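Local coordinates for 4-hydroxythreonine-4-phosphate dehydrogenase (Legionella pneumophila subsp. pneumophila, PDB 6XMY), which probably catalyses the NAD(P)- and divalent-metal-dependent oxidation of 4-phosphooxy-L-threonine, a step in the synthesis of pyridoxine 5'-phosphate, at residues 28-32 and 33-37; 103-106 and 107-111; 176-180 and 181-185; 226-229 and 230-234. All coordinates share one frame; numbering follows the deposited sequence.

Contact 1: residues 28-32 and 33-37; sequences LALAE and TDLPV
Thr33, in the loop that follows helix 23-29, grips the carbonyl oxygen of Leu30 twice. The hydroxyl OG1 donates to Leu30 O at 2.8 Å, tilted slightly from the carbonyl plane, while Thr33 N reaches the same oxygen at 3.1 Å from well above that plane. A chi1 of 75° sets OG1 between the backbone N and the carbonyl carbon, where it can also accept from Leu35 N at 3.1 Å with an N-H...O angle of 162°. The bond from Leu35 N to Thr33 OG1 closes an ST turn, on the way from helix 23-29 to strand 37-41; Pro36 is the centre of an inverse gamma turn just before the strand. The buried part is apolar: Leu30 CB rests on Val37 CG2 at 4.1 Å, and Leu30 CD2 approaches Leu35 CD1 at 4.3 Å. Leu317 of helix 314-328 packs on both leucines, and Val320 on Leu35 and Val37. The solvent side is looser. Glu32 meets the following residues through little more than its CB, its chain bent at chi2, and Asp34 is exposed and makes no side-chain contact with 28-32. The residues flanking Glu32, Ala31 and Thr33, both bond through their backbone oxygens to Lys70 NZ.

Contact 2: residues 103-106 and 107-111; sequences LTLG and ASLCS
Residues 103-106 and 107-111 form consecutive turns of a regular alpha-helix, tied by four i to i+4 bonds. Ala107 N bonds to Leu103 O, Ser108 N to Thr104 O, Leu109 N to Leu105 O and Cys110 N to Gly106 O, at 2.8 to 3.1 Å. All four are nearly straight (162° to 166°). The main side-chain pair is Leu105 and Leu109, one turn apart. With chi1 at -166°, Leu105 CG stands opposite its own backbone N, which brings it to 3.8 Å from Leu109 CD1. The two side chains are inclined to each other, and Leu105 CD1 lies 4.0 Å from both CG and CD1 of Leu109. Leu109 CG also sits 3.2 Å from Leu105 O, the oxygen that its own amide uses. The hydroxyl of Thr104 turns back up the helix to the carbonyl of Met100. Leu103 lies beside NAD-binding Val123 and His138, predicted to bind substrate, so this face backs the cofactor pocket. Helix 138-145 also brings Phe141 onto Leu103 and Phe145 onto Ala107. Trp78 of strand 74-79 packs on the leucine pair, while Leu13 and Ser15 of strand 12-15 meet Leu109 and Leu103.

Contact 3: residues 176-180 and 181-185; sequences DAISS and LLIIK
The peptide carbonyls of Ser179 and Ser180 are the flat groups between residues 176-180 and 181-185, and each receives an amide of the next helical turn. Ile183 N approaches Ser179 O at 3.1 Å, tilted 20° from the carbonyl plane; Ile184 N meets Ser180 O at 3.0 Å, nearly along the C=O axis. Apolar branches crowd the same oxygens, with Ile183 CG1 3.4 Å from Ser179 O and Ile184 CG1 3.2 Å from Ser180 O. The carbonyl oxygen of Ala177 has Leu182 CD2 beside it at 3.3 Å. Ser179 is the N-cap of helix 180-197. Its OG, placed between backbone N and carbonyl carbon by a chi1 of 63°, accepts from Leu182 N at 3.1 Å. On the buried side Ile178 CG2 packs on Ile183 CD1 at 3.6 Å, joining the residue before the cap to the fourth after it in a hydrophobic staple. Leu210 joins Ile178 there, and Ile228 of helix 223-237 packs on Ile183. Chemically, the serine hydroxyl supplies an acceptor to an amide of the first turn, which has no i-4 carbonyl within the helix, and the isoleucine pair packs the chain before the cap against the first turns.

Contact 4: residues 226-229 and 230-234; sequences EIIT and PALNT
Ile228 and Leu232 lie side by side and point the same way, one turn apart on the buried face of the helix. Ile228 CG2, set opposite its own backbone N, touches Leu232 CD1 at 3.9 Å. Leu232 CG stands 3.3 Å from Ile228 O, the oxygen to which Leu232 N donates at 2.9 Å. On the outer side Thr229 and Asn233 are angled across one another, Thr229 CG2 lying 3.7 Å from Asn233 ND2. The Asn233 amide group lies beyond the Thr229 oxygen, with CG 3.3 Å from Thr229 O, which accepts from Asn233 N at 2.8 Å. On a further side the Pro230 ring sits against the turn before it, among Glu226, Ile227, Ile228 and Thr229, with CG 3.6 Å from Glu226 O. Having no N-H, Pro230 cannot bond to the preceding turn; a wider, pi-type turn occupies 226-228 and the helix kinks. Helix 223-237 links strand 204-208 to strand 241-246 in a beta-alpha-beta unit, and regular bonding resumes with Ala231 N to Ile227 O at 3.2 Å. Pro245 of strand 241-246 packs on Ile228 and Thr229, and Val242 on Leu232. Along another face Ala231 meets Ser180 and Ile183 of helix 180-197.

In the fold
Contacts 3 and 4 are neighbours, with centres about 9 Å apart: Ser180 OG lies 2.8 Å from Ile227 O, a probable hydrogen bond between helices 180-197 and 223-237. Contacts 1 and 2, about 20 Å between centres, do not touch. Contact 1 lies across the chain's centre from contacts 3 and 4, about 40 and 45 Å between centres. Contact 2 comes nearest the cofactor, the Leu103 side chain being about 8 Å from NAD and about 14 Å from the zinc ion; in contact 1 the Ala29 side chain is about 10 Å from NAD. In contact 3 the Ile178 side chain is about 10 Å from that of the zinc ligand His268, whereas contact 4 is remote from the cofactor, metal and predicted substrate sites.

Contact 1: residues 28-32 and 33-37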
loop_
_atom_site.group_PDB
_atom_site.type_symbol
_atom_site.label_atom_id
_atom_site.label_comp_id
_atom_site.label_asym_id
_atom_site.label_seq_id
_atom_site.Cartn_x
_atom_site.Cartn_y
_atom_site.Cartn_z
ATOM N N LEU A 28 9.683 -6.285 13.786
ATOM C CA LEU A 28 10.020 -7.083 14.957
ATOM C C LEU A 28 8.794 -7.796 15.507
ATOM O O LEU A 28 8.908 -8.912 16.022
ATOM C CB LEU A 28 10.679 -6.205 16.023
ATOM C CG LEU A 28 12.008 -5.569 15.615
ATOM C CD1 LEU A 28 12.479 -4.566 16.653
ATOM C CD2 LEU A 28 13.092 -6.638 15.379
ATOM N N ALA A 29 7.608 -7.182 15.388
ATOM C CA ALA A 29 6.374 -7.844 15.800
ATOM C C ALA A 29 6.112 -9.130 15.025
ATOM O O ALA A 29 5.402 -10.010 15.526
ATOM C CB ALA A 29 5.185 -6.892 15.653
ATOM N N LEU A 30 6.666 -9.260 13.821
ATOM C CA LEU A 30 6.489 -10.485 13.054
ATOM C C LEU A 30 7.303 -11.642 13.613
ATOM O O LEU A 30 7.068 -12.789 13.215
ATOM C CB LEU A 30 6.859 -10.227 11.590
ATOM C CG LEU A 30 6.016 -9.128 10.928
ATOM C CD1 LEU A 30 6.507 -8.790 9.528
ATOM C CD2 LEU A 30 4.528 -9.498 10.902
ATOM N N ALA A 31 8.249 -11.372 14.521
ATOM C CA ALA A 31 9.121 -12.431 15.020
ATOM C C ALA A 31 8.336 -13.497 15.761
ATOM O O ALA A 31 8.724 -14.672 15.760
ATOM C CB ALA A 31 10.204 -11.850 15.931
ATOM N N GLU A 32 7.224 -13.123 16.377
ATOM C CA GLU A 32 6.465 -14.076 17.165
ATOM C C GLU A 32 5.467 -14.884 16.349
ATOM O O GLU A 32 4.842 -15.803 16.894
ATOM C CB GLU A 32 5.791 -13.357 18.334
ATOM C CG GLU A 32 6.815 -12.872 19.336
ATOM C CD GLU A 32 7.689 -14.012 19.836
ATOM O OE1 GLU A 32 7.207 -15.165 19.897
ATOM O OE2 GLU A 32 8.866 -13.764 20.156
ATOM N N THR A 33 5.322 -14.583 15.066
ATOM C CA THR A 33 4.412 -15.297 14.190
ATOM C C THR A 33 5.149 -16.420 13.468
ATOM O O THR A 33 6.370 -16.561 13.557
ATOM C CB THR A 33 3.823 -14.346 13.149
ATOM O OG1 THR A 33 4.815 -14.051 12.153
ATOM C CG2 THR A 33 3.362 -13.047 13.803
ATOM N N ASP A 34 4.382 -17.224 12.732
ATOM C CA ASP A 34 4.930 -18.178 11.776
ATOM C C ASP A 34 4.701 -17.722 10.340
ATOM O O ASP A 34 4.672 -18.548 9.422
ATOM C CB ASP A 34 4.384 -19.588 12.021
ATOM C CG ASP A 34 2.901 -19.690 11.760
ATOM O OD1 ASP A 34 2.392 -20.829 11.648
ATOM O OD2 ASP A 34 2.245 -18.637 11.644
ATOM N N LEU A 35 4.527 -16.425 10.133
ATOM C CA LEU A 35 4.352 -15.901 8.790
ATOM C C LEU A 35 5.695 -15.942 8.072
ATOM O O LEU A 35 6.721 -15.580 8.659
ATOM C CB LEU A 35 3.806 -14.475 8.844
ATOM C CG LEU A 35 2.375 -14.341 9.380
ATOM C CD1 LEU A 35 2.071 -12.903 9.767
ATOM C CD2 LEU A 35 1.361 -14.833 8.363
ATOM N N PRO A 36 5.740 -16.393 6.837
ATOM C CA PRO A 36 7.041 -16.664 6.195
ATOM C C PRO A 36 7.646 -15.395 5.610
ATOM O O PRO A 36 7.509 -15.068 4.428
ATOM C CB PRO A 36 6.664 -17.661 5.101
ATOM C CG PRO A 36 5.266 -17.275 4.734
ATOM C CD PRO A 36 4.608 -16.849 6.011
ATOM N N VAL A 37 8.330 -14.647 6.472
ATOM C CA VAL A 37 8.799 -13.314 6.126
ATOM C C VAL A 37 10.312 -13.233 6.237
ATOM O O VAL A 37 10.946 -13.925 7.042
ATOM C CB VAL A 37 8.130 -12.227 6.996
ATOM C CG1 VAL A 37 6.622 -12.261 6.810
ATOM C CG2 VAL A 37 8.515 -12.400 8.469
#

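Contact 2: residues 103-106 and 107-111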
loop_
_atom_site.group_PDB
_atom_site.type_symbol
_atom_site.label_atom_id
_atom_site.label_comp_id
_atom_site.label_asym_id
_atom_site.label_seq_id
_atom_site.Cartn_x
_atom_site.Cartn_y
_atom_site.Cartn_z
ATOM N N LEU A 103 13.592 -0.152 -1.051
ATOM C CA LEU A 103 12.558 -0.204 -2.082
ATOM C C LEU A 103 13.098 -0.799 -3.379
ATOM O O LEU A 103 12.425 -1.611 -4.033
ATOM C CB LEU A 103 12.006 1.199 -2.350
ATOM C CG LEU A 103 10.817 1.678 -1.512
ATOM C CD1 LEU A 103 10.993 1.384 -0.044
ATOM C CD2 LEU A 103 10.554 3.159 -1.740
ATOM N N THR A 104 14.302 -0.384 -3.778
ATOM C CA THR A 104 14.874 -0.833 -5.045
ATOM C C THR A 104 15.239 -2.303 -4.963
ATOM O O THR A 104 14.901 -3.096 -5.852
ATOM C CB THR A 104 16.108 0.016 -5.373
ATOM O OG1 THR A 104 15.746 1.403 -5.399
ATOM C CG2 THR A 104 16.706 -0.383 -6.728
ATOM N N LEU A 105 15.900 -2.696 -3.881
ATOM C CA LEU A 105 16.241 -4.098 -3.696
ATOM C C LEU A 105 14.988 -4.955 -3.552
ATOM O O LEU A 105 14.905 -6.044 -4.133
ATOM C CB LEU A 105 17.156 -4.228 -2.483
ATOM C CG LEU A 105 17.931 -5.501 -2.221
ATOM C CD1 LEU A 105 18.733 -5.954 -3.441
ATOM C CD2 LEU A 105 18.832 -5.223 -1.020
ATOM N N GLY A 106 13.982 -4.466 -2.827
ATOM C CA GLY A 106 12.750 -5.230 -2.679
ATOM C C GLY A 106 12.040 -5.462 -4.000
ATOM O O GLY A 106 11.604 -6.579 -4.300
ATOM N N ALA A 107 11.922 -4.411 -4.815
ATOM C CA ALA A 107 11.301 -4.561 -6.128
ATOM C C ALA A 107 12.092 -5.526 -6.999
ATOM O O ALA A 107 11.518 -6.403 -7.657
ATOM C CB ALA A 107 11.185 -3.198 -6.812
ATOM N N SER A 108 13.417 -5.365 -7.023
ATOM C CA SER A 108 14.271 -6.197 -7.866
ATOM C C SER A 108 14.199 -7.664 -7.459
ATOM O O SER A 108 14.055 -8.553 -8.312
ATOM C CB SER A 108 15.711 -5.696 -7.777
ATOM O OG SER A 108 16.550 -6.470 -8.610
ATOM N N LEU A 109 14.315 -7.941 -6.159
ATOM C CA LEU A 109 14.327 -9.329 -5.698
ATOM C C LEU A 109 12.986 -10.001 -5.947
ATOM O O LEU A 109 12.933 -11.174 -6.320
ATOM C CB LEU A 109 14.709 -9.397 -4.220
ATOM C CG LEU A 109 16.148 -9.020 -3.885
ATOM C CD1 LEU A 109 16.313 -8.924 -2.375
ATOM C CD2 LEU A 109 17.117 -10.041 -4.487
ATOM N N CYS A 110 11.886 -9.267 -5.774
ATOM C CA CYS A 110 10.581 -9.829 -6.104
ATOM C C CYS A 110 10.398 -9.983 -7.607
ATOM O O CYS A 110 9.788 -10.958 -8.061
ATOM C CB CYS A 110 9.466 -8.973 -5.501
ATOM S SG CYS A 110 9.413 -9.121 -3.720
ATOM N N SER A 111 10.918 -9.037 -8.396
ATOM C CA SER A 111 10.792 -9.130 -9.848
ATOM C C SER A 111 11.441 -10.401 -10.372
ATOM O O SER A 111 10.943 -11.017 -11.320
ATOM C CB SER A 111 11.439 -7.910 -10.505
ATOM O OG SER A 111 11.407 -8.018 -11.916
#

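Contact 3: residues 176-180 and 181-185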
loop_
_atom_site.group_PDB
_atom_site.type_symbol
_atom_site.label_atom_id
_atom_site.label_comp_id
_atom_site.label_asym_id
_atom_site.label_seq_id
_atom_site.Cartn_x
_atom_site.Cartn_y
_atom_site.Cartn_z
ATOM N N ASP A 176 -7.038 19.029 -12.830
ATOM C CA ASP A 176 -6.333 18.896 -14.098
ATOM C C ASP A 176 -5.731 17.513 -14.285
ATOM O O ASP A 176 -5.493 17.113 -15.428
ATOM C CB ASP A 176 -5.249 19.965 -14.218
ATOM C CG ASP A 176 -5.822 21.351 -14.424
ATOM O OD1 ASP A 176 -6.902 21.458 -15.043
ATOM O OD2 ASP A 176 -5.195 22.332 -13.977
ATOM N N ALA A 177 -5.485 16.775 -13.202
ATOM C CA ALA A 177 -4.914 15.444 -13.344
ATOM C C ALA A 177 -5.932 14.413 -13.799
ATOM O O ALA A 177 -5.533 13.345 -14.277
ATOM C CB ALA A 177 -4.298 14.984 -12.025
ATOM N N ILE A 178 -7.227 14.693 -13.667
ATOM C CA ILE A 178 -8.265 13.704 -13.951
ATOM C C ILE A 178 -8.765 13.893 -15.375
ATOM O O ILE A 178 -9.422 14.889 -15.694
ATOM C CB ILE A 178 -9.412 13.774 -12.938
ATOM C CG1 ILE A 178 -8.889 13.425 -11.541
ATOM C CG2 ILE A 178 -10.554 12.846 -13.371
ATOM C CD1 ILE A 178 -9.840 13.784 -10.439
ATOM N N SER A 179 -8.466 12.923 -16.227
ATOM C CA SER A 179 -8.973 12.866 -17.586
ATOM C C SER A 179 -9.865 11.638 -17.712
ATOM O O SER A 179 -9.823 10.729 -16.877
ATOM C CB SER A 179 -7.824 12.748 -18.587
ATOM O OG SER A 179 -7.115 11.540 -18.386
ATOM N N SER A 180 -10.674 11.612 -18.774
ATOM C CA SER A 180 -11.489 10.426 -19.025
ATOM C C SER A 180 -10.609 9.189 -19.206
ATOM O O SER A 180 -10.916 8.118 -18.669
ATOM C CB SER A 180 -12.382 10.644 -20.246
ATOM O OG SER A 180 -13.328 11.681 -20.015
ATOM N N LEU A 181 -9.499 9.328 -19.940
ATOM C CA LEU A 181 -8.602 8.197 -20.164
ATOM C C LEU A 181 -8.023 7.669 -18.860
ATOM O O LEU A 181 -7.905 6.455 -18.676
ATOM C CB LEU A 181 -7.481 8.600 -21.121
ATOM C CG LEU A 181 -7.808 8.516 -22.609
ATOM C CD1 LEU A 181 -6.561 8.781 -23.440
ATOM C CD2 LEU A 181 -8.381 7.145 -22.935
ATOM N N LEU A 182 -7.657 8.561 -17.938
ATOM C CA LEU A 182 -7.106 8.099 -16.668
ATOM C C LEU A 182 -8.138 7.302 -15.883
ATOM O O LEU A 182 -7.831 6.236 -15.341
ATOM C CB LEU A 182 -6.589 9.273 -15.835
ATOM C CG LEU A 182 -6.088 8.880 -14.434
ATOM C CD1 LEU A 182 -4.846 8.000 -14.511
ATOM C CD2 LEU A 182 -5.813 10.119 -13.605
ATOM N N ILE A 183 -9.376 7.805 -15.820
ATOM C CA ILE A 183 -10.438 7.093 -15.110
ATOM C C ILE A 183 -10.648 5.714 -15.717
ATOM O O ILE A 183 -10.764 4.709 -15.002
ATOM C CB ILE A 183 -11.736 7.918 -15.131
ATOM C CG1 ILE A 183 -11.561 9.211 -14.328
ATOM C CG2 ILE A 183 -12.893 7.101 -14.581
ATOM C CD1 ILE A 183 -12.722 10.156 -14.494
ATOM N N ILE A 184 -10.688 5.650 -17.050
ATOM C CA ILE A 184 -10.855 4.370 -17.738
ATOM C C ILE A 184 -9.732 3.404 -17.373
ATOM O O ILE A 184 -9.977 2.242 -17.029
ATOM C CB ILE A 184 -10.948 4.596 -19.256
ATOM C CG1 ILE A 184 -12.257 5.314 -19.602
ATOM C CG2 ILE A 184 -10.843 3.265 -19.996
ATOM C CD1 ILE A 184 -12.231 6.001 -20.945
ATOM N N LYS A 185 -8.485 3.871 -17.443
ATOM C CA LYS A 185 -7.357 2.980 -17.207
ATOM C C LYS A 185 -7.315 2.519 -15.759
ATOM O O LYS A 185 -7.019 1.350 -15.479
ATOM C CB LYS A 185 -6.062 3.686 -17.594
ATOM C CG LYS A 185 -5.914 3.823 -19.099
ATOM C CD LYS A 185 -4.736 4.699 -19.467
ATOM C CE LYS A 185 -4.579 4.789 -20.976
ATOM N NZ LYS A 185 -3.449 5.677 -21.359
#

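Contact 4: residues 226-229 and 230-234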
loop_
_atom_site.group_PDB
_atom_site.type_symbol
_atom_site.label_atom_id
_atom_site.label_comp_id
_atom_site.label_asym_id
_atom_site.label_seq_id
_atom_site.Cartn_x
_atom_site.Cartn_y
_atom_site.Cartn_z
ATOM N N GLU A 226 -18.296 16.643 -18.259
ATOM C CA GLU A 226 -17.312 16.655 -19.335
ATOM C C GLU A 226 -16.315 15.502 -19.283
ATOM O O GLU A 226 -15.771 15.130 -20.330
ATOM C CB GLU A 226 -16.523 17.970 -19.314
ATOM C CG GLU A 226 -17.365 19.236 -19.484
ATOM C CD GLU A 226 -17.951 19.374 -20.875
ATOM O OE1 GLU A 226 -17.508 18.650 -21.797
ATOM O OE2 GLU A 226 -18.859 20.213 -21.048
ATOM N N ILE A 227 -16.070 14.918 -18.106
ATOM C CA ILE A 227 -14.957 13.985 -17.913
ATOM C C ILE A 227 -15.428 12.655 -17.334
ATOM O O ILE A 227 -15.155 11.584 -17.889
ATOM C CB ILE A 227 -13.877 14.599 -16.998
ATOM C CG1 ILE A 227 -13.291 15.870 -17.615
ATOM C CG2 ILE A 227 -12.788 13.576 -16.691
ATOM C CD1 ILE A 227 -12.383 15.615 -18.788
ATOM N N ILE A 228 -16.119 12.709 -16.194
ATOM C CA ILE A 228 -16.383 11.479 -15.444
ATOM C C ILE A 228 -17.481 10.646 -16.094
ATOM O O ILE A 228 -17.292 9.459 -16.372
ATOM C CB ILE A 228 -16.659 11.761 -13.960
ATOM C CG1 ILE A 228 -15.455 12.473 -13.339
ATOM C CG2 ILE A 228 -16.963 10.448 -13.238
ATOM C CD1 ILE A 228 -15.685 12.957 -11.914
ATOM N N THR A 229 -18.645 11.240 -16.338
ATOM C CA THR A 229 -19.713 10.487 -16.986
ATOM C C THR A 229 -19.303 9.921 -18.336
ATOM O O THR A 229 -19.607 8.745 -18.589
ATOM C CB THR A 229 -21.008 11.312 -17.028
ATOM O OG1 THR A 229 -21.549 11.381 -15.706
ATOM C CG2 THR A 229 -22.027 10.681 -17.982
ATOM N N PRO A 230 -18.623 10.661 -19.223
ATOM C CA PRO A 230 -18.135 10.022 -20.456
ATOM C C PRO A 230 -17.243 8.820 -20.196
ATOM O O PRO A 230 -17.390 7.790 -20.867
ATOM C CB PRO A 230 -17.404 11.166 -21.173
ATOM C CG PRO A 230 -18.121 12.398 -20.710
ATOM C CD PRO A 230 -18.429 12.126 -19.258
ATOM N N ALA A 231 -16.326 8.920 -19.232
ATOM C CA ALA A 231 -15.482 7.777 -18.897
ATOM C C ALA A 231 -16.309 6.593 -18.407
ATOM O O ALA A 231 -16.048 5.450 -18.789
ATOM C CB ALA A 231 -14.454 8.175 -17.835
ATOM N N LEU A 232 -17.298 6.840 -17.549
ATOM C CA LEU A 232 -18.110 5.745 -17.033
ATOM C C LEU A 232 -18.967 5.123 -18.131
ATOM O O LEU A 232 -19.200 3.907 -18.130
ATOM C CB LEU A 232 -18.972 6.219 -15.861
ATOM C CG LEU A 232 -18.197 6.774 -14.657
ATOM C CD1 LEU A 232 -19.132 7.176 -13.523
ATOM C CD2 LEU A 232 -17.156 5.757 -14.175
ATOM N N ASN A 233 -19.465 5.939 -19.065
ATOM C CA ASN A 233 -20.181 5.388 -20.212
ATOM C C ASN A 233 -19.284 4.472 -21.036
ATOM O O ASN A 233 -19.714 3.395 -21.474
ATOM C CB ASN A 233 -20.716 6.515 -21.092
ATOM C CG ASN A 233 -21.879 7.244 -20.461
ATOM O OD1 ASN A 233 -22.512 6.740 -19.534
ATOM N ND2 ASN A 233 -22.178 8.433 -20.971
ATOM N N THR A 234 -18.031 4.885 -21.260
ATOM C CA THR A 234 -17.091 4.042 -21.992
ATOM C C THR A 234 -16.870 2.729 -21.260
ATOM O O THR A 234 -16.900 1.651 -21.867
ATOM C CB THR A 234 -15.770 4.791 -22.175
ATOM O OG1 THR A 234 -15.989 5.940 -23.005
ATOM C CG2 THR A 234 -14.717 3.897 -22.820
#